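PDB 6KWS: methylglyoxal reductase (NADPH-dependent) from Candida albicans SC5314, which probably catalyses the NADPH-dependent reduction of methylglyoxal and belongs to the dihydroflavonol-4-reductase branch of the NAD(P)-dependent epimerase/dehydratase family. Local coordinates for residues S7-F12 with D39-L44; H16-L21 with K43-P48; E54-E57 with G63-D66; G199-S202 with E206-Q209. The protein carries 1 engineered substitution. All coordinates share one frame; numbering follows the deposited sequence.

Contact 1 of 4, residues S7-F12 with D39-L44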
loop_
_atom_site.group_PDB
_atom_site.type_symbol
_atom_site.label_atom_id
_atom_site.label_comp_id
_atom_site.label_asym_id
_atom_site.label_seq_id
_atom_site.Cartn_x
_atom_site.Cartn_y
_atom_site.Cartn_z
ATOM N N SER A 7 1.628 -1.685 -12.581
ATOM C CA SER A 7 0.618 -2.729 -12.572
ATOM C C SER A 7 -0.481 -2.399 -11.577
ATOM O O SER A 7 -0.234 -1.781 -10.537
ATOM C CB SER A 7 1.228 -4.081 -12.215
ATOM O OG SER A 7 1.747 -4.035 -10.900
ATOM N N GLY A 8 -1.701 -2.840 -11.895
ATOM C CA GLY A 8 -2.844 -2.594 -11.039
ATOM C C GLY A 8 -3.141 -1.113 -10.908
ATOM O O GLY A 8 -3.333 -0.605 -9.796
ATOM N N ALA A 9 -3.197 -0.413 -12.049
ATOM C CA ALA A 9 -3.182 1.044 -12.074
ATOM C C ALA A 9 -4.459 1.690 -11.540
ATOM O O ALA A 9 -4.459 2.908 -11.297
ATOM C CB ALA A 9 -2.928 1.520 -13.496
ATOM N N THR A 10 -5.545 0.930 -11.359
ATOM C CA THR A 10 -6.748 1.478 -10.745
ATOM C C THR A 10 -6.803 1.276 -9.234
ATOM O O THR A 10 -7.767 1.733 -8.610
ATOM C CB THR A 10 -7.988 0.842 -11.344
ATOM O OG1 THR A 10 -7.791 -0.570 -11.362
ATOM C CG2 THR A 10 -8.197 1.330 -12.762
ATOM N N GLY A 11 -5.827 0.585 -8.638
ATOM C CA GLY A 11 -5.804 0.425 -7.194
ATOM C C GLY A 11 -5.676 1.761 -6.460
ATOM O O GLY A 11 -5.433 2.825 -7.040
ATOM N N PHE A 12 -5.821 1.679 -5.135
ATOM C CA PHE A 12 -5.885 2.861 -4.270
ATOM C C PHE A 12 -4.564 3.627 -4.255
ATOM O O PHE A 12 -4.507 4.815 -4.594
ATOM C CB PHE A 12 -6.284 2.408 -2.865
ATOM C CG PHE A 12 -6.296 3.485 -1.833
ATOM C CD1 PHE A 12 -6.915 4.714 -2.071
ATOM C CD2 PHE A 12 -5.754 3.242 -0.587
ATOM C CE1 PHE A 12 -6.951 5.693 -1.090
ATOM C CE2 PHE A 12 -5.777 4.209 0.407
ATOM C CZ PHE A 12 -6.374 5.434 0.163
ATOM N N ASP A 39 -10.296 2.023 -19.864
ATOM C CA ASP A 39 -11.027 3.189 -20.358
ATOM C C ASP A 39 -11.386 4.125 -19.213
ATOM O O ASP A 39 -11.268 5.351 -19.332
ATOM C CB ASP A 39 -12.303 2.765 -21.088
ATOM C CG ASP A 39 -12.034 2.053 -22.404
ATOM O OD1 ASP A 39 -10.904 2.163 -22.951
ATOM O OD2 ASP A 39 -12.980 1.382 -22.891
ATOM N N HIS A 40 -11.807 3.554 -18.084
ATOM C CA HIS A 40 -12.153 4.361 -16.924
ATOM C C HIS A 40 -10.965 5.188 -16.466
ATOM O O HIS A 40 -11.080 6.399 -16.235
ATOM C CB HIS A 40 -12.629 3.457 -15.800
ATOM C CG HIS A 40 -13.056 4.209 -14.588
ATOM N ND1 HIS A 40 -14.013 5.196 -14.635
ATOM C CD2 HIS A 40 -12.632 4.151 -13.306
ATOM C CE1 HIS A 40 -14.173 5.705 -13.429
ATOM N NE2 HIS A 40 -13.348 5.086 -12.605
ATOM N N LEU A 41 -9.810 4.545 -16.337
ATOM C CA LEU A 41 -8.627 5.244 -15.868
ATOM C C LEU A 41 -8.263 6.381 -16.803
ATOM O O LEU A 41 -7.992 7.499 -16.349
ATOM C CB LEU A 41 -7.470 4.265 -15.735
ATOM C CG LEU A 41 -6.215 4.851 -15.118
ATOM C CD1 LEU A 41 -6.435 5.077 -13.633
ATOM C CD2 LEU A 41 -5.048 3.901 -15.373
ATOM N N LEU A 42 -8.277 6.134 -18.118
ATOM C CA LEU A 42 -7.887 7.217 -19.012
ATOM C C LEU A 42 -8.891 8.367 -18.955
ATOM O O LEU A 42 -8.503 9.526 -19.139
ATOM C CB LEU A 42 -7.704 6.723 -20.446
ATOM C CG LEU A 42 -6.780 5.529 -20.734
ATOM C CD1 LEU A 42 -6.357 5.560 -22.184
ATOM C CD2 LEU A 42 -5.546 5.435 -19.834
ATOM N N LYS A 43 -10.163 8.090 -18.649
ATOM C CA LYS A 43 -11.143 9.170 -18.594
ATOM C C LYS A 43 -10.991 10.025 -17.332
ATOM O O LYS A 43 -11.123 11.255 -17.391
ATOM C CB LYS A 43 -12.554 8.601 -18.681
ATOM C CG LYS A 43 -12.927 8.062 -20.035
ATOM C CD LYS A 43 -14.426 8.008 -20.143
ATOM C CE LYS A 43 -14.902 6.620 -20.502
ATOM N NZ LYS A 43 -16.196 6.722 -21.226
ATOM N N LEU A 44 -10.758 9.398 -16.175
ATOM C CA LEU A 44 -10.479 10.164 -14.962
ATOM C C LEU A 44 -9.418 11.224 -15.209
ATOM O O LEU A 44 -9.553 12.365 -14.754
ATOM C CB LEU A 44 -10.038 9.228 -13.834
ATOM C CG LEU A 44 -11.177 8.377 -13.259
ATOM C CD1 LEU A 44 -10.672 7.333 -12.255
ATOM C CD2 LEU A 44 -12.244 9.268 -12.636
#

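Contact 2 of 4, residues H16-L21 with K43-P48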
loop_
_atom_site.group_PDB
_atom_site.type_symbol
_atom_site.label_atom_id
_atom_site.label_comp_id
_atom_site.label_asym_id
_atom_site.label_seq_id
_atom_site.Cartn_x
_atom_site.Cartn_y
_atom_site.Cartn_z
ATOM N N HIS A 16 -2.803 7.100 -7.201
ATOM C CA HIS A 16 -2.037 8.230 -6.703
ATOM C C HIS A 16 -0.644 8.262 -7.321
ATOM O O HIS A 16 -0.162 9.329 -7.733
ATOM C CB HIS A 16 -1.969 8.169 -5.187
ATOM C CG HIS A 16 -3.192 8.704 -4.514
ATOM N ND1 HIS A 16 -3.526 10.042 -4.538
ATOM C CD2 HIS A 16 -4.173 8.083 -3.812
ATOM C CE1 HIS A 16 -4.655 10.224 -3.874
ATOM N NE2 HIS A 16 -5.071 9.051 -3.427
ATOM N N VAL A 17 0.004 7.100 -7.420
ATOM C CA VAL A 17 1.285 7.020 -8.115
ATOM C C VAL A 17 1.142 7.530 -9.549
ATOM O O VAL A 17 1.954 8.330 -10.036
ATOM C CB VAL A 17 1.813 5.576 -8.072
ATOM C CG1 VAL A 17 2.925 5.379 -9.092
ATOM C CG2 VAL A 17 2.285 5.227 -6.648
ATOM N N VAL A 18 0.086 7.089 -10.234
ATOM C CA VAL A 18 -0.124 7.483 -11.621
ATOM C C VAL A 18 -0.245 8.998 -11.735
ATOM O O VAL A 18 0.415 9.632 -12.573
ATOM C CB VAL A 18 -1.363 6.767 -12.189
ATOM C CG1 VAL A 18 -1.830 7.422 -13.471
ATOM C CG2 VAL A 18 -1.031 5.305 -12.451
ATOM N N LYS A 19 -1.102 9.597 -10.900
ATOM C CA LYS A 19 -1.268 11.048 -10.894
ATOM C C LYS A 19 0.062 11.755 -10.665
ATOM O O LYS A 19 0.412 12.700 -11.380
ATOM C CB LYS A 19 -2.279 11.453 -9.820
ATOM C CG LYS A 19 -2.580 12.935 -9.799
ATOM C CD LYS A 19 -3.308 13.378 -8.541
ATOM C CE LYS A 19 -4.622 12.596 -8.330
ATOM N NZ LYS A 19 -5.802 13.450 -7.927
ATOM N N GLN A 20 0.831 11.304 -9.676
ATOM C CA GLN A 20 2.111 11.956 -9.428
ATOM C C GLN A 20 3.100 11.707 -10.561
ATOM O O GLN A 20 3.833 12.623 -10.952
ATOM C CB GLN A 20 2.687 11.501 -8.098
ATOM C CG GLN A 20 1.762 11.747 -6.928
ATOM C CD GLN A 20 2.518 11.699 -5.639
ATOM O OE1 GLN A 20 3.747 11.826 -5.636
ATOM N NE2 GLN A 20 1.812 11.504 -4.534
ATOM N N LEU A 21 3.133 10.484 -11.106
ATOM C CA LEU A 21 3.993 10.213 -12.255
ATOM C C LEU A 21 3.643 11.116 -13.435
ATOM O O LEU A 21 4.535 11.688 -14.061
ATOM C CB LEU A 21 3.900 8.742 -12.662
ATOM C CG LEU A 21 4.750 7.694 -11.922
ATOM C CD1 LEU A 21 4.428 6.310 -12.441
ATOM C CD2 LEU A 21 6.257 7.979 -12.044
ATOM N N LYS A 43 -10.163 8.090 -18.649
ATOM C CA LYS A 43 -11.143 9.170 -18.594
ATOM C C LYS A 43 -10.991 10.025 -17.332
ATOM O O LYS A 43 -11.123 11.255 -17.391
ATOM C CB LYS A 43 -12.554 8.601 -18.681
ATOM C CG LYS A 43 -12.927 8.062 -20.035
ATOM C CD LYS A 43 -14.426 8.008 -20.143
ATOM C CE LYS A 43 -14.902 6.620 -20.502
ATOM N NZ LYS A 43 -16.196 6.722 -21.226
ATOM N N LEU A 44 -10.758 9.398 -16.175
ATOM C CA LEU A 44 -10.479 10.164 -14.962
ATOM C C LEU A 44 -9.418 11.224 -15.209
ATOM O O LEU A 44 -9.553 12.365 -14.754
ATOM C CB LEU A 44 -10.038 9.228 -13.834
ATOM C CG LEU A 44 -11.177 8.377 -13.259
ATOM C CD1 LEU A 44 -10.672 7.333 -12.255
ATOM C CD2 LEU A 44 -12.244 9.268 -12.636
ATOM N N PHE A 45 -8.358 10.875 -15.938
ATOM C CA PHE A 45 -7.281 11.816 -16.209
ATOM C C PHE A 45 -7.495 12.591 -17.500
ATOM O O PHE A 45 -6.614 13.352 -17.904
ATOM C CB PHE A 45 -5.934 11.081 -16.244
ATOM C CG PHE A 45 -5.450 10.634 -14.886
ATOM C CD1 PHE A 45 -4.791 11.519 -14.042
ATOM C CD2 PHE A 45 -5.666 9.338 -14.451
ATOM C CE1 PHE A 45 -4.358 11.112 -12.792
ATOM C CE2 PHE A 45 -5.244 8.926 -13.197
ATOM C CZ PHE A 45 -4.586 9.811 -12.368
ATOM N N ASN A 46 -8.638 12.408 -18.153
ATOM C CA ASN A 46 -8.981 13.130 -19.373
ATOM C C ASN A 46 -8.018 12.819 -20.507
ATOM O O ASN A 46 -7.617 13.709 -21.253
ATOM C CB ASN A 46 -9.065 14.636 -19.125
ATOM C CG ASN A 46 -10.277 15.009 -18.300
ATOM O OD1 ASN A 46 -11.405 14.627 -18.628
ATOM N ND2 ASN A 46 -10.052 15.747 -17.210
ATOM N N ASN A 47 -7.656 11.542 -20.644
ATOM C CA ASN A 47 -6.898 10.998 -21.763
ATOM C C ASN A 47 -5.672 11.860 -22.119
ATOM O O ASN A 47 -5.587 12.356 -23.268
ATOM C CB ASN A 47 -7.790 10.788 -22.982
ATOM C CG ASN A 47 -9.094 10.114 -22.635
ATOM O OD1 ASN A 47 -10.051 10.767 -22.209
ATOM N ND2 ASN A 47 -9.150 8.803 -22.826
ATOM N N PRO A 48 -4.746 12.053 -21.205
ATOM C CA PRO A 48 -3.510 12.752 -21.567
ATOM C C PRO A 48 -2.681 11.927 -22.542
ATOM O O PRO A 48 -2.858 10.713 -22.692
ATOM C CB PRO A 48 -2.797 12.928 -20.223
ATOM C CG PRO A 48 -3.306 11.839 -19.377
ATOM C CD PRO A 48 -4.720 11.570 -19.814
#

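Contact 3 of 4, residues E54-E57 with G63-D66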
loop_
_atom_site.group_PDB
_atom_site.type_symbol
_atom_site.label_atom_id
_atom_site.label_comp_id
_atom_site.label_asym_id
_atom_site.label_seq_id
_atom_site.Cartn_x
_atom_site.Cartn_y
_atom_site.Cartn_z
ATOM N N GLU A 54 -2.303 -1.380 -20.784
ATOM C CA GLU A 54 -2.356 -2.719 -21.349
ATOM C C GLU A 54 -3.120 -3.619 -20.391
ATOM O O GLU A 54 -3.175 -3.364 -19.186
ATOM C CB GLU A 54 -0.949 -3.276 -21.610
ATOM C CG GLU A 54 -0.117 -2.428 -22.557
ATOM C CD GLU A 54 -0.550 -2.594 -24.037
ATOM O OE1 GLU A 54 0.175 -2.106 -24.926
ATOM O OE2 GLU A 54 -1.610 -3.207 -24.309
ATOM N N ILE A 55 -3.717 -4.679 -20.920
ATOM C CA ILE A 55 -4.573 -5.554 -20.124
ATOM C C ILE A 55 -3.800 -6.778 -19.660
ATOM O O ILE A 55 -3.207 -7.493 -20.477
ATOM C CB ILE A 55 -5.824 -5.977 -20.901
ATOM C CG1 ILE A 55 -6.648 -4.737 -21.213
ATOM C CG2 ILE A 55 -6.609 -6.976 -20.079
ATOM C CD1 ILE A 55 -7.942 -5.038 -21.812
ATOM N N VAL A 56 -3.828 -7.027 -18.348
ATOM C CA VAL A 56 -3.288 -8.230 -17.728
ATOM C C VAL A 56 -4.331 -8.761 -16.755
ATOM O O VAL A 56 -4.458 -8.252 -15.632
ATOM C CB VAL A 56 -1.960 -7.950 -17.001
ATOM C CG1 VAL A 56 -1.478 -9.197 -16.264
ATOM C CG2 VAL A 56 -0.909 -7.433 -17.968
ATOM N N GLU A 57 -5.071 -9.803 -17.168
ATOM C CA GLU A 57 -6.291 -10.203 -16.460
ATOM C C GLU A 57 -5.997 -10.871 -15.120
ATOM O O GLU A 57 -6.686 -10.590 -14.132
ATOM C CB GLU A 57 -7.141 -11.108 -17.350
ATOM C CG GLU A 57 -7.039 -10.710 -18.818
ATOM C CD GLU A 57 -8.047 -11.407 -19.738
ATOM O OE1 GLU A 57 -9.227 -11.573 -19.342
ATOM O OE2 GLU A 57 -7.659 -11.763 -20.877
ATOM N N GLY A 63 3.825 -15.846 -16.900
ATOM C CA GLY A 63 3.852 -15.106 -18.143
ATOM C C GLY A 63 2.838 -13.987 -18.283
ATOM O O GLY A 63 2.702 -13.434 -19.380
ATOM N N ALA A 64 2.131 -13.615 -17.207
ATOM C CA ALA A 64 1.110 -12.574 -17.307
ATOM C C ALA A 64 1.665 -11.284 -17.910
ATOM O O ALA A 64 0.979 -10.607 -18.687
ATOM C CB ALA A 64 0.501 -12.300 -15.931
ATOM N N PHE A 65 2.912 -10.940 -17.584
ATOM C CA PHE A 65 3.493 -9.662 -17.968
ATOM C C PHE A 65 4.462 -9.747 -19.153
ATOM O O PHE A 65 5.188 -8.776 -19.407
ATOM C CB PHE A 65 4.204 -9.033 -16.762
ATOM C CG PHE A 65 3.264 -8.490 -15.713
ATOM C CD1 PHE A 65 2.899 -9.260 -14.610
ATOM C CD2 PHE A 65 2.737 -7.212 -15.834
ATOM C CE1 PHE A 65 2.029 -8.768 -13.649
ATOM C CE2 PHE A 65 1.872 -6.716 -14.879
ATOM C CZ PHE A 65 1.517 -7.499 -13.782
ATOM N N ASP A 66 4.494 -10.866 -19.893
ATOM C CA ASP A 66 5.472 -10.994 -20.977
ATOM C C ASP A 66 5.104 -10.105 -22.151
ATOM O O ASP A 66 5.922 -9.303 -22.618
ATOM C CB ASP A 66 5.570 -12.444 -21.442
ATOM C CG ASP A 66 5.852 -13.378 -20.310
ATOM O OD1 ASP A 66 5.555 -12.972 -19.167
ATOM O OD2 ASP A 66 6.329 -14.512 -20.548
#

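Contact 4 of 4, residues G199-S202 with E206-Q209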
loop_
_atom_site.group_PDB
_atom_site.type_symbol
_atom_site.label_atom_id
_atom_site.label_comp_id
_atom_site.label_asym_id
_atom_site.label_seq_id
_atom_site.Cartn_x
_atom_site.Cartn_y
_atom_site.Cartn_z
ATOM N N GLY A 199 -6.183 8.044 3.977
ATOM C CA GLY A 199 -6.141 9.133 3.034
ATOM C C GLY A 199 -7.234 9.017 1.999
ATOM O O GLY A 199 -7.850 7.962 1.832
ATOM N N PRO A 200 -7.486 10.106 1.277
ATOM C CA PRO A 200 -8.547 10.103 0.263
ATOM C C PRO A 200 -8.154 9.321 -0.982
ATOM O O PRO A 200 -6.974 9.108 -1.269
ATOM C CB PRO A 200 -8.691 11.586 -0.062
ATOM C CG PRO A 200 -7.236 12.056 0.053
ATOM C CD PRO A 200 -6.734 11.375 1.277
ATOM N N GLN A 201 -9.168 8.936 -1.754
ATOM C CA GLN A 201 -8.930 8.439 -3.106
ATOM C C GLN A 201 -8.571 9.561 -4.080
ATOM O O GLN A 201 -8.910 10.729 -3.881
ATOM C CB GLN A 201 -10.157 7.698 -3.617
ATOM C CG GLN A 201 -10.726 6.755 -2.612
ATOM C CD GLN A 201 -11.225 5.506 -3.253
ATOM O OE1 GLN A 201 -12.364 5.450 -3.716
ATOM N NE2 GLN A 201 -10.374 4.484 -3.295
ATOM N N SER A 202 -7.881 9.197 -5.157
ATOM C CA SER A 202 -7.465 10.221 -6.114
ATOM C C SER A 202 -8.653 10.971 -6.689
ATOM O O SER A 202 -8.522 12.125 -7.114
ATOM C CB SER A 202 -6.647 9.605 -7.253
ATOM O OG SER A 202 -5.668 8.707 -6.763
ATOM N N GLU A 206 -14.827 7.648 -7.099
ATOM C CA GLU A 206 -14.579 6.252 -6.763
ATOM C C GLU A 206 -15.266 5.792 -5.476
ATOM O O GLU A 206 -15.304 4.578 -5.223
ATOM C CB GLU A 206 -13.065 6.032 -6.662
ATOM C CG GLU A 206 -12.251 6.391 -7.922
ATOM C CD GLU A 206 -12.692 5.597 -9.167
ATOM O OE1 GLU A 206 -13.687 6.016 -9.799
ATOM O OE2 GLU A 206 -12.069 4.552 -9.495
ATOM N N ILE A 207 -15.820 6.708 -4.671
ATOM C CA ILE A 207 -16.294 6.325 -3.347
ATOM C C ILE A 207 -17.559 5.503 -3.472
ATOM O O ILE A 207 -18.538 5.895 -4.127
ATOM C CB ILE A 207 -16.504 7.537 -2.432
ATOM C CG1 ILE A 207 -15.158 8.037 -1.932
ATOM C CG2 ILE A 207 -17.290 7.143 -1.218
ATOM C CD1 ILE A 207 -14.562 9.089 -2.797
ATOM N N LYS A 208 -17.498 4.332 -2.910
ATOM C CA LYS A 208 -18.641 3.508 -2.658
ATOM C C LYS A 208 -19.005 3.632 -1.195
ATOM O O LYS A 208 -18.420 4.422 -0.423
ATOM C CB LYS A 208 -18.336 2.060 -3.031
ATOM C CG LYS A 208 -16.872 1.711 -2.785
ATOM C CD LYS A 208 -16.415 0.450 -3.500
ATOM C CE LYS A 208 -17.273 -0.741 -3.128
ATOM N NZ LYS A 208 -17.089 -1.861 -4.094
ATOM N N GLN A 209 -19.934 2.783 -0.814
ATOM C CA GLN A 209 -20.537 2.823 0.497
ATOM C C GLN A 209 -19.636 2.245 1.553
ATOM O O GLN A 209 -19.615 2.719 2.688
ATOM C CB GLN A 209 -21.797 2.001 0.441
ATOM C CG GLN A 209 -22.796 2.372 1.473
ATOM C CD GLN A 209 -23.494 3.608 0.955
ATOM O OE1 GLN A 209 -23.270 4.038 -0.163
ATOM N NE2 GLN A 209 -24.420 4.116 1.757
#

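Contact 1 of 4, residues S7-F12 with D39-L44
Ala9 and Thr10 meet Leu41 without the help of any ring; the flat group closest to this meeting is the imidazole of His40, one residue earlier on the helix. Leu44 CG sits over one face of that ring, 3.9 Å above its plane and displaced toward the rim, while the ring's NE2 is hydrogen-bonded to Glu206. The imidazole thus flanks the contact and is held by its own helix and by a more distant loop. The touching itself falls to the two methyls of Leu41. With CG anti to the backbone N (chi1 -174°), the fork of the leucine is carried out toward residues 7-12, and both prongs reach Ala9. Leu41 CD2 packs on Ala9 CB at 3.7 Å. Leu41 CD1 lies 3.8 Å from Ala9 O and also approaches Thr10 CG2, more loosely, at 4.2 Å. Behind the two methyls that receive it, the loop is folded as a type I turn from Gly8 to Gly11, closed by the bond from Gly11 N to Gly8 O at 3.0 Å. This is the glycine-rich turn between the first strand and first helix of a Rossmann fold, and Thr10 and Phe12 are both NADPH-binding residues. Helix 35-44, which follows the second strand, therefore backs the turn. No hydrogen bond crosses between the two segments, and the contact is buried. Its chemistry is that of methyl against methyl, which would tend to keep water from the Ala9 side of the turn but dictates no precise direction of approach.

Contact 2 of 4, residues H16-L21 with K43-P48
Phe45 comes to Lys19 and Val18 from just beyond the end of helix 35-44, its CB directed at helix 12-23. From CB, the torsion chi1 of -72° sets CG anti to the carbonyl carbon, and the ring is extended into the space between the helices, where its far half does the touching. CE1 meets Lys19 twice, at 3.6 Å from CA and at the same 3.6 Å from CB; the latter atom lies in the ring plane, at the edge. CZ, the tip, comes to 3.8 Å from Lys19 N, so the ring reaches the helix backbone itself. On the other flank CE2 packs against Val18 CG1 at 3.7 Å, an oblique approach. The phenylalanine and lysine side chains cross at about a right angle. The contact uses the base of the lysine, and bends farther along, at chi3 (-56°) and chi4, lead its tail away to where NZ is hydrogen-bonded to Ser202 O. Phe203 adds an edge-to-face ring contact to Phe45. Directly after Phe45, Asn46 takes positive phi in a Schellman motif that ends the helix. Asn46 N is also bonded to Lys43 O at 2.8 Å. The contact thus joins the first two helices of the Rossmann fold. Chemically, one lysine serves two environments: its aliphatic base packs with an aromatic edge, while its ammonium group finds a backbone carbonyl in another loop.

Contact 3 of 4, residues E54-E57 with G63-D66
Val56, where the chain runs out of strand 51-55, still has extended backbone angles and brings its CA to 6.2 Å from that of Ala64, in the bend that leads into helix 66-71. Its side chain is directed at that bend and supplies both methyls to the contact. Because CG1 stands anti to the backbone N (chi1 175°), it reaches two groups at once: Ala64 CB at 3.7 Å, and one face of the Phe65 ring, above which it lies by 4.2 Å, offset toward the rim. CG2 approaches the same ring at its CE2 atom, also at 4.2 Å, and rests 3.8 Å from Ala64 O. The valine therefore packs into the angle between the Ala64 methyl and the Phe65 face, with Ala64 O beside both of its branches. Strand 51-55 is the outermost on its side of the Rossmann sheet, and the residues between the two segments include Asp58 and Val59, both of which bind NADPH; the contact closes the base of that cofactor-binding loop. Phe65 occupies the N-cap position of the next helix, and the bond from Asp66 N to Gly63 O, 3.2 Å, draws the bend together just before the helix starts. Farther inward, the Phe65 ring meets Phe78 edge-to-face and touches Val107 and Ala110 of helix 92-114, which links this end of the sheet to a helix packed against it. The Val56 backbone, for its part, is hydrogen-bonded to Val32 of the neighbouring strand 27-32.

Contact 4 of 4, residues G199-S202 with E206-Q209
Gln201 and Glu206 are brought together by similar first torsions, chi1 of -46° and -57°, each setting CG anti to its own carbonyl carbon, after which the two side chains diverge. A bend at chi2 in the glutamine delivers its amide to the base of the glutamate, while the glutamate folds at the same position and leads its carboxylate away. They cross at about a right angle, with amide and carboxylate planes 27° apart. Gln201 OE1 lies 3.1 Å from Glu206 CB, though at 2.80 Å resolution the orientation of the amide should be read with caution. As modelled, OE1 makes no hydrogen bond to the opposite segment: Glu206 O, at 3.4 Å, is another acceptor, and Ile207 N stands off at 3.8 Å. Both segments belong to the loop that leaves strand 196-198, the edge strand at the far end of the mixed sheet, soon after the NADPH-binding Val197. This loop turns back over the start of helix 12-23, where Gln201 touches Phe12, another residue of the cofactor site. The carboxylate of Glu206 has its partners on two helices, His40 NE2 of helix 35-44 for OE1 and, weakly, Gln15 NE2 of helix 12-23 for OE2. Ile207 approaches loosely, its CG1 4.2 Å from Gln201 OE1, and rests on Gln333 and Ala337 of helix 323-337.

Contacts 1 and 2, with centres 8 Å apart, share helix 35-44: one face backs the turn, its end meets helix 12-23, and Leu42 O is probably hydrogen-bonded to Asn47 N at 2.7 Å. Contact 4 reaches both, through His40 NE2 to Glu206 OE1 at 3.0 Å and through His16 NE2 to Pro200 O at 2.9 Å. Contact 3 touches contact 1 where Ser7 CB packs on Phe65 CZ at 3.8 Å. Contacts 1, 3 and 4 lie at or beside the NADPH site, unoccupied in this model: contact 1 holds Thr10 and Phe12, contact 3 flanks Asp58 and Val59, and Gln201 is about 4 Å from Phe12 between side chains; contact 2 lies farther off.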